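Local coordinates for protein acetone carboxylase alpha subunit (Xanthobacter autotrophicus Py2, PDB 5M45) that serves as the alpha subunit of a multi-chain carboxylase, belongs to the hydantoinase B/oxoprolinase family and holds a manganese ion, at residues A[143-151]-A[395-403]; A[345-356]-A[380-390]. All coordinates share one frame; numbering follows the deposited sequence.

Contact 1 (143-151 with 395-403) and contact 2 (345-356 with 380-390) are buried neighbours near the centre of the folded chain, their centres about 10 Å apart. Along the chain, segment 143-151 comes first, followed after a long interval by both segments of contact 2 and finally by 395-403, so the wide closure of contact 1 encloses the local one of contact 2. Strand 378-381, of a mixed sheet, leads through contact 2 toward helix 401-422, whose start belongs to contact 1. The two are joined directly: Asn-346 ND2 and O probably bond Ala-396 O and Ser-400 OG, respectively. These bonds tie the loop ahead of helix 349-361 to the loops beside the manganese ion.

Contact 1 (A[143-151]-A[395-403]); sequences DSLIGNVHP and VAFSYSWHF. With MN (manganese (II) ion), chain M; ACT (acetate ion), chain N.
Two loops meet here, the CA atoms of His-150 and Ser-398 approaching to 5.1 Å, just before the second loop enters helix 401-422. His-150 ND1 donates to Ser-398 O at 2.8 Å, a nearly straight bond (167°) whose acceptor lies in the imidazole plane. With CG between the backbone N and the carbonyl carbon (chi1 62°), the ring spans the gap from Ser-398 O to the metal. This bond and the manganese ion at His-150 NE2 (2.3 Å) together fix the ring's rotation, ND1 carrying the proton. Histidine suits this place because its two nitrogens serve opposite roles. Trp-401 turns an edge toward the imidazole face, the planes at 76°, and its NE1 donates at 2.7 Å to O of an acetate, probably from the crystallisation liquor, which binds manganese through both oxygens. Over one face of the indole sits Val-149 CG1, 3.6 Å from Trp-401 CZ2. Farther along, the short side chain of Ser-144 lies with CB over the face of Phe-397, while Leu-145 CD2 meets the ring edge at Phe-397 CZ. Asp-153 and His-175 complete the protein's share of a His/Asp metal site, in which Ser-398 O acts as a second-shell acceptor.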
loop_
_atom_site.group_PDB
_atom_site.type_symbol
_atom_site.label_atom_id
_atom_site.label_comp_id
_atom_site.label_asym_id
_atom_site.label_seq_id
_atom_site.Cartn_x
_atom_site.Cartn_y
_atom_site.Cartn_z
ATOM N N ASP A 143 10.222 3.138 5.508
ATOM C CA ASP A 143 10.171 3.906 4.263
ATOM C C ASP A 143 11.563 4.091 3.635
ATOM O O ASP A 143 12.424 4.780 4.198
ATOM C CB ASP A 143 9.522 5.278 4.589
ATOM C CG ASP A 143 9.268 6.150 3.377
ATOM O OD1 ASP A 143 9.531 5.719 2.201
ATOM O OD2 ASP A 143 8.769 7.274 3.613
ATOM N N SER A 144 11.797 3.463 2.475
ATOM C CA SER A 144 13.074 3.606 1.793
ATOM C C SER A 144 13.350 5.015 1.238
ATOM O O SER A 144 14.525 5.352 1.012
ATOM C CB SER A 144 13.243 2.564 0.676
ATOM O OG SER A 144 13.302 1.265 1.224
ATOM N N LEU A 145 12.322 5.865 1.063
ATOM C CA LEU A 145 12.567 7.266 0.639
ATOM C C LEU A 145 13.300 8.115 1.687
ATOM O O LEU A 145 13.853 9.153 1.339
ATOM C CB LEU A 145 11.269 7.964 0.188
ATOM C CG LEU A 145 10.770 7.549 -1.189
ATOM C CD1 LEU A 145 9.398 8.141 -1.520
ATOM C CD2 LEU A 145 11.760 7.895 -2.271
ATOM N N ILE A 146 13.280 7.704 2.950
ATOM C CA ILE A 146 14.020 8.379 4.009
ATOM C C ILE A 146 15.226 7.553 4.512
ATOM O O ILE A 146 15.841 7.921 5.521
ATOM C CB ILE A 146 13.103 8.809 5.183
ATOM C CG1 ILE A 146 12.590 7.626 5.981
ATOM C CG2 ILE A 146 11.915 9.630 4.659
ATOM C CD1 ILE A 146 11.786 8.018 7.196
ATOM N N GLY A 147 15.573 6.474 3.785
ATOM C CA GLY A 147 16.841 5.798 3.994
ATOM C C GLY A 147 16.903 4.296 4.177
ATOM O O GLY A 147 18.025 3.740 4.143
ATOM N N ASN A 148 15.772 3.620 4.339
ATOM C CA ASN A 148 15.760 2.173 4.595
ATOM C C ASN A 148 16.231 1.322 3.365
ATOM O O ASN A 148 16.133 1.776 2.224
ATOM C CB ASN A 148 14.352 1.695 5.012
ATOM C CG ASN A 148 14.362 0.351 5.777
ATOM O OD1 ASN A 148 15.393 -0.077 6.321
ATOM N ND2 ASN A 148 13.187 -0.299 5.843
ATOM N N VAL A 149 16.668 0.085 3.629
ATOM C CA VAL A 149 17.110 -0.832 2.591
ATOM C C VAL A 149 15.960 -1.231 1.665
ATOM O O VAL A 149 16.053 -1.081 0.431
ATOM C CB VAL A 149 17.730 -2.105 3.225
ATOM C CG1 VAL A 149 18.053 -3.120 2.126
ATOM C CG2 VAL A 149 18.962 -1.769 4.036
ATOM N N HIS A 150 14.877 -1.718 2.264
ATOM C CA HIS A 150 13.697 -2.167 1.504
ATOM C C HIS A 150 12.514 -2.344 2.449
ATOM O O HIS A 150 12.715 -2.406 3.660
ATOM C CB HIS A 150 13.968 -3.462 0.672
ATOM C CG HIS A 150 14.337 -4.680 1.467
ATOM N ND1 HIS A 150 14.394 -5.931 0.901
ATOM C CD2 HIS A 150 14.655 -4.857 2.771
ATOM C CE1 HIS A 150 14.803 -6.814 1.800
ATOM N NE2 HIS A 150 14.967 -6.188 2.942
ATOM N N PRO A 151 11.287 -2.426 1.913
ATOM C CA PRO A 151 10.110 -2.528 2.797
ATOM C C PRO A 151 10.072 -3.724 3.773
ATOM O O PRO A 151 9.571 -3.572 4.891
ATOM C CB PRO A 151 8.934 -2.559 1.822
ATOM C CG PRO A 151 9.450 -1.800 0.608
ATOM C CD PRO A 151 10.889 -2.229 0.491
ATOM N N VAL A 395 10.657 5.452 -7.375
ATOM C CA VAL A 395 11.528 4.288 -7.523
ATOM C C VAL A 395 11.091 3.140 -6.573
ATOM O O VAL A 395 10.570 3.405 -5.454
ATOM C CB VAL A 395 13.033 4.604 -7.358
ATOM C CG1 VAL A 395 13.483 5.588 -8.445
ATOM C CG2 VAL A 395 13.369 5.132 -5.973
ATOM N N ALA A 396 11.321 1.905 -7.032
ATOM C CA ALA A 396 11.109 0.705 -6.210
ATOM C C ALA A 396 12.434 0.168 -5.608
ATOM O O ALA A 396 13.530 0.369 -6.179
ATOM C CB ALA A 396 10.438 -0.369 -7.043
ATOM N N PHE A 397 12.301 -0.514 -4.475
ATOM C CA PHE A 397 13.411 -0.917 -3.604
ATOM C C PHE A 397 13.414 -2.393 -3.125
ATOM O O PHE A 397 14.348 -2.768 -2.402
ATOM C CB PHE A 397 13.368 -0.082 -2.306
ATOM C CG PHE A 397 13.420 1.414 -2.481
ATOM C CD1 PHE A 397 14.630 2.076 -2.478
ATOM C CD2 PHE A 397 12.241 2.163 -2.546
ATOM C CE1 PHE A 397 14.668 3.486 -2.572
ATOM C CE2 PHE A 397 12.270 3.557 -2.600
ATOM C CZ PHE A 397 13.490 4.224 -2.616
ATOM N N SER A 398 12.415 -3.209 -3.450
ATOM C CA SER A 398 12.278 -4.532 -2.759
ATOM C C SER A 398 13.556 -5.374 -2.745
ATOM O O SER A 398 13.760 -6.137 -1.802
ATOM C CB SER A 398 11.139 -5.398 -3.342
ATOM O OG SER A 398 9.855 -4.942 -2.902
ATOM N N TYR A 399 14.370 -5.301 -3.803
ATOM C CA TYR A 399 15.637 -6.029 -3.865
ATOM C C TYR A 399 16.845 -5.096 -4.136
ATOM O O TYR A 399 17.685 -5.339 -5.013
ATOM C CB TYR A 399 15.588 -7.245 -4.806
ATOM C CG TYR A 399 16.837 -8.105 -4.642
ATOM C CD1 TYR A 399 17.324 -8.432 -3.398
ATOM C CD2 TYR A 399 17.543 -8.548 -5.753
ATOM C CE1 TYR A 399 18.492 -9.193 -3.245
ATOM C CE2 TYR A 399 18.722 -9.303 -5.622
ATOM C CZ TYR A 399 19.200 -9.603 -4.378
ATOM O OH TYR A 399 20.373 -10.327 -4.222
ATOM N N SER A 400 16.875 -4.033 -3.326
ATOM C CA SER A 400 17.963 -3.049 -3.260
ATOM C C SER A 400 19.357 -3.702 -3.300
ATOM O O SER A 400 20.306 -3.199 -3.930
ATOM C CB SER A 400 17.847 -2.298 -1.920
ATOM O OG SER A 400 18.314 -1.015 -2.172
ATOM N N TRP A 401 19.467 -4.797 -2.574
ATOM C CA TRP A 401 20.731 -5.542 -2.459
ATOM C C TRP A 401 21.375 -5.899 -3.781
ATOM O O TRP A 401 22.588 -5.965 -3.832
ATOM C CB TRP A 401 20.540 -6.866 -1.679
ATOM C CG TRP A 401 19.989 -6.753 -0.283
ATOM C CD1 TRP A 401 18.809 -7.262 0.165
ATOM C CD2 TRP A 401 20.639 -6.160 0.853
ATOM N NE1 TRP A 401 18.688 -7.061 1.530
ATOM C CE2 TRP A 401 19.779 -6.359 1.975
ATOM C CE3 TRP A 401 21.852 -5.483 1.046
ATOM C CZ2 TRP A 401 20.093 -5.886 3.240
ATOM C CZ3 TRP A 401 22.160 -5.034 2.327
ATOM C CH2 TRP A 401 21.291 -5.242 3.408
ATOM N N HIS A 402 20.603 -6.192 -4.816
ATOM C CA HIS A 402 21.180 -6.622 -6.135
ATOM C C HIS A 402 22.293 -5.670 -6.603
ATOM O O HIS A 402 23.399 -6.101 -6.994
ATOM C CB HIS A 402 20.076 -6.669 -7.174
ATOM C CG HIS A 402 20.450 -7.298 -8.480
ATOM N ND1 HIS A 402 21.014 -8.546 -8.577
ATOM C CD2 HIS A 402 20.288 -6.859 -9.753
ATOM C CE1 HIS A 402 21.201 -8.851 -9.853
ATOM N NE2 HIS A 402 20.764 -7.841 -10.589
ATOM N N PHE A 403 21.991 -4.362 -6.497
ATOM C CA PHE A 403 22.973 -3.315 -6.800
ATOM C C PHE A 403 23.946 -3.076 -5.661
ATOM O O PHE A 403 25.164 -2.972 -5.878
ATOM C CB PHE A 403 22.248 -1.997 -7.177
ATOM C CG PHE A 403 21.615 -1.993 -8.572
ATOM C CD1 PHE A 403 21.519 -3.151 -9.381
ATOM C CD2 PHE A 403 21.116 -0.800 -9.068
ATOM C CE1 PHE A 403 20.936 -3.081 -10.646
ATOM C CE2 PHE A 403 20.539 -0.729 -10.313
ATOM C CZ PHE A 403 20.438 -1.875 -11.109
HETATM MN MN MN M . 15.804 -7.364 4.766
HETATM C C ACT N . 18.029 -8.613 4.443
HETATM O O ACT N . 17.287 -8.288 3.488
HETATM O OXT ACT N . 17.741 -8.269 5.609
HETATM C CH3 ACT N . 19.268 -9.425 4.174
#

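Contact 2 (A[345-356]-A[380-390]); sequences YNAHQVSFTSGI and FRLPKGTWMNP
Phe-352 of helix 349-361 is wedged among Leu-382, Trp-387 and Met-388 of the segment leaving strand 378-381. Its CG stands anti to the backbone N (chi1 -174°), which carries the ring off the helix between these partners. Met-388 CB lies over one ring face, 3.7 Å from Phe-352 CD1. Bends at chi2 and chi3 fold the flexible methionine back, bringing CE over the rim of the same face, 3.9 Å from Phe-352 CZ, and over a face of Trp-387, with SD above the phenylalanine face in a more distant Met-aromatic contact. Phe-352 also points an edge at the indole face of Trp-387 in an offset T-shaped pair, planes at 83°, and Leu-382 CD1 touches Phe-352 CD2 at 3.7 Å.

The next residue, Thr-353, rests its methyl CG2 over the Phe-380 face, 3.5 Å from CG of that ring, while OG1, between the backbone N and the carbonyl carbon (chi1 61°), turns back to Gln-349 O at 2.8 Å. A turn further, Ile-356 CD1 adds a methyl near Phe-380 CE1.

Just ahead of the helix, Ala-347 N donates to Trp-387 O at 3.1 Å; the small CB of Ala-347 fits at the indole edge. His-348 is the N-cap, its ND1 accepting from Val-350 N nearly in the ring plane. Water links Gln-349 N to Asn-389 OD1, and Gln-349 NE2 adds a weak bond to the same oxygen, the two amides perpendicular; Gln-349 OE1 is bonded to Phe-773 N. The chemistry is thus divided: aromatic, sulfur and methyl packing holds the helix flank, while a backbone bond, an N-cap and one water meet the polar groups where the helix begins.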
loop_
_atom_site.group_PDB
_atom_site.type_symbol
_atom_site.label_atom_id
_atom_site.label_comp_id
_atom_site.label_asym_id
_atom_site.label_seq_id
_atom_site.Cartn_x
_atom_site.Cartn_y
_atom_site.Cartn_z
ATOM N N TYR A 345 15.744 -2.596 -7.730
ATOM C CA TYR A 345 17.186 -2.635 -7.336
ATOM C C TYR A 345 17.758 -1.255 -6.963
ATOM O O TYR A 345 18.983 -1.144 -6.676
ATOM C CB TYR A 345 18.066 -3.356 -8.434
ATOM C CG TYR A 345 17.321 -4.555 -9.039
ATOM C CD1 TYR A 345 16.789 -5.546 -8.210
ATOM C CD2 TYR A 345 17.161 -4.699 -10.425
ATOM C CE1 TYR A 345 16.055 -6.592 -8.716
ATOM C CE2 TYR A 345 16.418 -5.767 -10.951
ATOM C CZ TYR A 345 15.868 -6.707 -10.105
ATOM O OH TYR A 345 15.088 -7.733 -10.598
ATOM N N ASN A 346 16.923 -0.214 -6.928
ATOM C CA ASN A 346 17.351 1.119 -6.555
ATOM C C ASN A 346 17.658 1.248 -5.054
ATOM O O ASN A 346 17.202 0.407 -4.241
ATOM C CB ASN A 346 16.264 2.139 -6.950
ATOM C CG ASN A 346 15.894 2.031 -8.422
ATOM O OD1 ASN A 346 16.680 2.401 -9.285
ATOM N ND2 ASN A 346 14.721 1.463 -8.718
ATOM N N ALA A 347 18.410 2.283 -4.672
ATOM C CA ALA A 347 18.762 2.475 -3.274
ATOM C C ALA A 347 18.640 3.938 -2.797
ATOM O O ALA A 347 17.770 4.711 -3.315
ATOM C CB ALA A 347 20.168 1.852 -3.011
ATOM N N HIS A 348 19.398 4.308 -1.770
ATOM C CA HIS A 348 19.294 5.606 -1.114
ATOM C C HIS A 348 20.656 5.905 -0.506
ATOM O O HIS A 348 21.419 4.959 -0.218
ATOM C CB HIS A 348 18.206 5.542 -0.039
ATOM C CG HIS A 348 17.843 6.855 0.589
ATOM N ND1 HIS A 348 18.591 7.425 1.589
ATOM C CD2 HIS A 348 16.755 7.650 0.443
ATOM C CE1 HIS A 348 18.017 8.551 1.995
ATOM N NE2 HIS A 348 16.892 8.703 1.323
ATOM N N GLN A 349 20.978 7.186 -0.333
ATOM C CA GLN A 349 22.276 7.574 0.230
ATOM C C GLN A 349 22.554 6.920 1.604
ATOM O O GLN A 349 23.673 6.515 1.883
ATOM C CB GLN A 349 22.453 9.118 0.232
ATOM C CG GLN A 349 21.593 9.876 1.249
ATOM C CD GLN A 349 21.922 11.374 1.231
ATOM O OE1 GLN A 349 22.590 11.881 2.111
ATOM N NE2 GLN A 349 21.465 12.064 0.213
ATOM N N VAL A 350 21.547 6.818 2.453
ATOM C CA VAL A 350 21.667 6.192 3.771
ATOM C C VAL A 350 21.977 4.689 3.691
ATOM O O VAL A 350 22.915 4.225 4.358
ATOM C CB VAL A 350 20.388 6.413 4.634
ATOM C CG1 VAL A 350 20.454 5.598 5.912
ATOM C CG2 VAL A 350 20.175 7.903 4.963
ATOM N N SER A 351 21.191 3.914 2.935
ATOM C CA SER A 351 21.461 2.480 2.834
ATOM C C SER A 351 22.820 2.199 2.147
ATOM O O SER A 351 23.539 1.295 2.560
ATOM C CB SER A 351 20.317 1.751 2.116
ATOM O OG SER A 351 20.102 2.255 0.787
ATOM N N PHE A 352 23.151 2.977 1.105
ATOM C CA PHE A 352 24.422 2.806 0.438
ATOM C C PHE A 352 25.632 3.049 1.362
ATOM O O PHE A 352 26.529 2.202 1.440
ATOM C CB PHE A 352 24.528 3.700 -0.809
ATOM C CG PHE A 352 25.774 3.449 -1.633
ATOM C CD1 PHE A 352 25.813 2.395 -2.524
ATOM C CD2 PHE A 352 26.876 4.236 -1.489
ATOM C CE1 PHE A 352 26.975 2.134 -3.273
ATOM C CE2 PHE A 352 28.035 4.014 -2.272
ATOM C CZ PHE A 352 28.085 2.948 -3.139
ATOM N N THR A 353 25.648 4.169 2.071
ATOM C CA THR A 353 26.762 4.522 2.961
ATOM C C THR A 353 26.797 3.679 4.273
ATOM O O THR A 353 27.906 3.361 4.802
ATOM C CB THR A 353 26.789 6.021 3.283
ATOM O OG1 THR A 353 25.590 6.419 3.962
ATOM C CG2 THR A 353 26.998 6.863 2.005
ATOM N N SER A 354 25.622 3.317 4.788
ATOM C CA SER A 354 25.529 2.399 5.950
ATOM C C SER A 354 26.128 1.010 5.643
ATOM O O SER A 354 26.791 0.410 6.513
ATOM C CB SER A 354 24.100 2.287 6.503
ATOM O OG SER A 354 23.655 3.556 6.965
ATOM N N GLY A 355 25.942 0.527 4.410
ATOM C CA GLY A 355 26.580 -0.716 3.997
ATOM C C GLY A 355 28.105 -0.647 3.909
ATOM O O GLY A 355 28.799 -1.637 4.200
ATOM N N ILE A 356 28.639 0.510 3.491
ATOM C CA ILE A 356 30.097 0.714 3.528
ATOM C C ILE A 356 30.587 0.639 4.986
ATOM O O ILE A 356 31.651 0.038 5.261
ATOM C CB ILE A 356 30.516 2.017 2.825
ATOM C CG1 ILE A 356 30.182 1.942 1.323
ATOM C CG2 ILE A 356 32.042 2.291 3.017
ATOM C CD1 ILE A 356 30.219 3.296 0.583
ATOM N N PHE A 380 31.723 10.931 1.968
ATOM C CA PHE A 380 31.089 10.258 0.839
ATOM C C PHE A 380 30.584 11.272 -0.177
ATOM O O PHE A 380 30.014 12.291 0.196
ATOM C CB PHE A 380 29.892 9.390 1.274
ATOM C CG PHE A 380 30.187 8.350 2.343
ATOM C CD1 PHE A 380 30.621 7.065 2.004
ATOM C CD2 PHE A 380 29.915 8.619 3.693
ATOM C CE1 PHE A 380 30.820 6.087 2.976
ATOM C CE2 PHE A 380 30.100 7.645 4.667
ATOM C CZ PHE A 380 30.573 6.385 4.300
ATOM N N ARG A 381 30.811 10.983 -1.464
ATOM C CA ARG A 381 30.234 11.777 -2.556
ATOM C C ARG A 381 29.444 10.868 -3.526
ATOM O O ARG A 381 30.037 10.015 -4.217
ATOM C CB ARG A 381 31.298 12.608 -3.303
ATOM C CG ARG A 381 30.735 13.349 -4.513
ATOM C CD ARG A 381 31.593 14.520 -5.023
ATOM N NE ARG A 381 30.945 15.224 -6.149
ATOM C CZ ARG A 381 30.914 14.813 -7.430
ATOM N NH1 ARG A 381 31.519 13.701 -7.827
ATOM N NH2 ARG A 381 30.278 15.547 -8.339
ATOM N N LEU A 382 28.119 11.058 -3.546
ATOM C CA LEU A 382 27.189 10.287 -4.360
ATOM C C LEU A 382 26.373 11.252 -5.218
ATOM O O LEU A 382 25.434 11.891 -4.718
ATOM C CB LEU A 382 26.217 9.463 -3.494
ATOM C CG LEU A 382 26.662 8.640 -2.276
ATOM C CD1 LEU A 382 25.545 7.719 -1.761
ATOM C CD2 LEU A 382 27.883 7.856 -2.577
ATOM N N PRO A 383 26.725 11.384 -6.508
ATOM C CA PRO A 383 26.026 12.394 -7.294
ATOM C C PRO A 383 24.508 12.167 -7.360
ATOM O O PRO A 383 24.077 11.029 -7.477
ATOM C CB PRO A 383 26.686 12.287 -8.665
ATOM C CG PRO A 383 28.058 11.840 -8.351
ATOM C CD PRO A 383 27.863 10.823 -7.239
ATOM N N LYS A 384 23.735 13.245 -7.233
ATOM C CA LYS A 384 22.264 13.173 -7.214
ATOM C C LYS A 384 21.728 12.679 -8.547
ATOM O O LYS A 384 22.093 13.179 -9.601
ATOM C CB LYS A 384 21.678 14.581 -6.874
ATOM C CG LYS A 384 20.177 14.657 -6.557
ATOM C CD LYS A 384 19.765 13.786 -5.368
ATOM C CE LYS A 384 18.295 14.020 -4.966
ATOM N NZ LYS A 384 17.869 13.093 -3.878
ATOM N N GLY A 385 20.809 11.724 -8.503
ATOM C CA GLY A 385 20.262 11.094 -9.710
ATOM C C GLY A 385 20.799 9.723 -10.087
ATOM O O GLY A 385 20.184 9.040 -10.931
ATOM N N THR A 386 21.938 9.331 -9.510
ATOM C CA THR A 386 22.474 7.983 -9.651
ATOM C C THR A 386 21.581 6.974 -8.920
ATOM O O THR A 386 20.718 7.342 -8.103
ATOM C CB THR A 386 23.930 7.879 -9.125
ATOM O OG1 THR A 386 23.951 8.257 -7.741
ATOM C CG2 THR A 386 24.907 8.802 -9.923
ATOM N N TRP A 387 21.793 5.689 -9.185
ATOM C CA TRP A 387 20.990 4.637 -8.525
ATOM C C TRP A 387 21.163 4.601 -7.000
ATOM O O TRP A 387 20.219 4.204 -6.295
ATOM C CB TRP A 387 21.249 3.242 -9.146
ATOM C CG TRP A 387 22.663 2.690 -8.897
ATOM C CD1 TRP A 387 23.746 2.741 -9.753
ATOM C CD2 TRP A 387 23.099 2.015 -7.728
ATOM N NE1 TRP A 387 24.831 2.118 -9.158
ATOM C CE2 TRP A 387 24.454 1.666 -7.920
ATOM C CE3 TRP A 387 22.466 1.638 -6.528
ATOM C CZ2 TRP A 387 25.187 0.955 -6.947
ATOM C CZ3 TRP A 387 23.199 0.964 -5.569
ATOM C CH2 TRP A 387 24.538 0.617 -5.779
ATOM N N MET A 388 22.354 4.975 -6.502
ATOM C CA MET A 388 22.639 5.065 -5.062
ATOM C C MET A 388 22.164 6.374 -4.367
ATOM O O MET A 388 22.195 6.456 -3.152
ATOM C CB MET A 388 24.125 4.787 -4.730
ATOM C CG MET A 388 25.136 5.823 -5.220
ATOM S SD MET A 388 25.774 5.559 -6.883
ATOM C CE MET A 388 26.873 4.160 -6.593
ATOM N N ASN A 389 21.723 7.375 -5.132
ATOM C CA ASN A 389 21.157 8.635 -4.561
ATOM C C ASN A 389 20.096 9.175 -5.541
ATOM O O ASN A 389 20.286 10.215 -6.166
ATOM C CB ASN A 389 22.280 9.632 -4.274
ATOM C CG ASN A 389 21.829 10.880 -3.535
ATOM O OD1 ASN A 389 20.711 10.955 -2.925
ATOM N ND2 ASN A 389 22.671 11.905 -3.596
ATOM N N PRO A 390 18.977 8.440 -5.685
ATOM C CA PRO A 390 18.011 8.803 -6.728
ATOM C C PRO A 390 17.291 10.095 -6.468
ATOM O O PRO A 390 17.152 10.511 -5.318
ATOM C CB PRO A 390 17.013 7.633 -6.744
ATOM C CG PRO A 390 17.659 6.532 -5.972
ATOM C CD PRO A 390 18.589 7.174 -4.993
HETATM O O HOH W 1 19.227 9.428 -1.343
#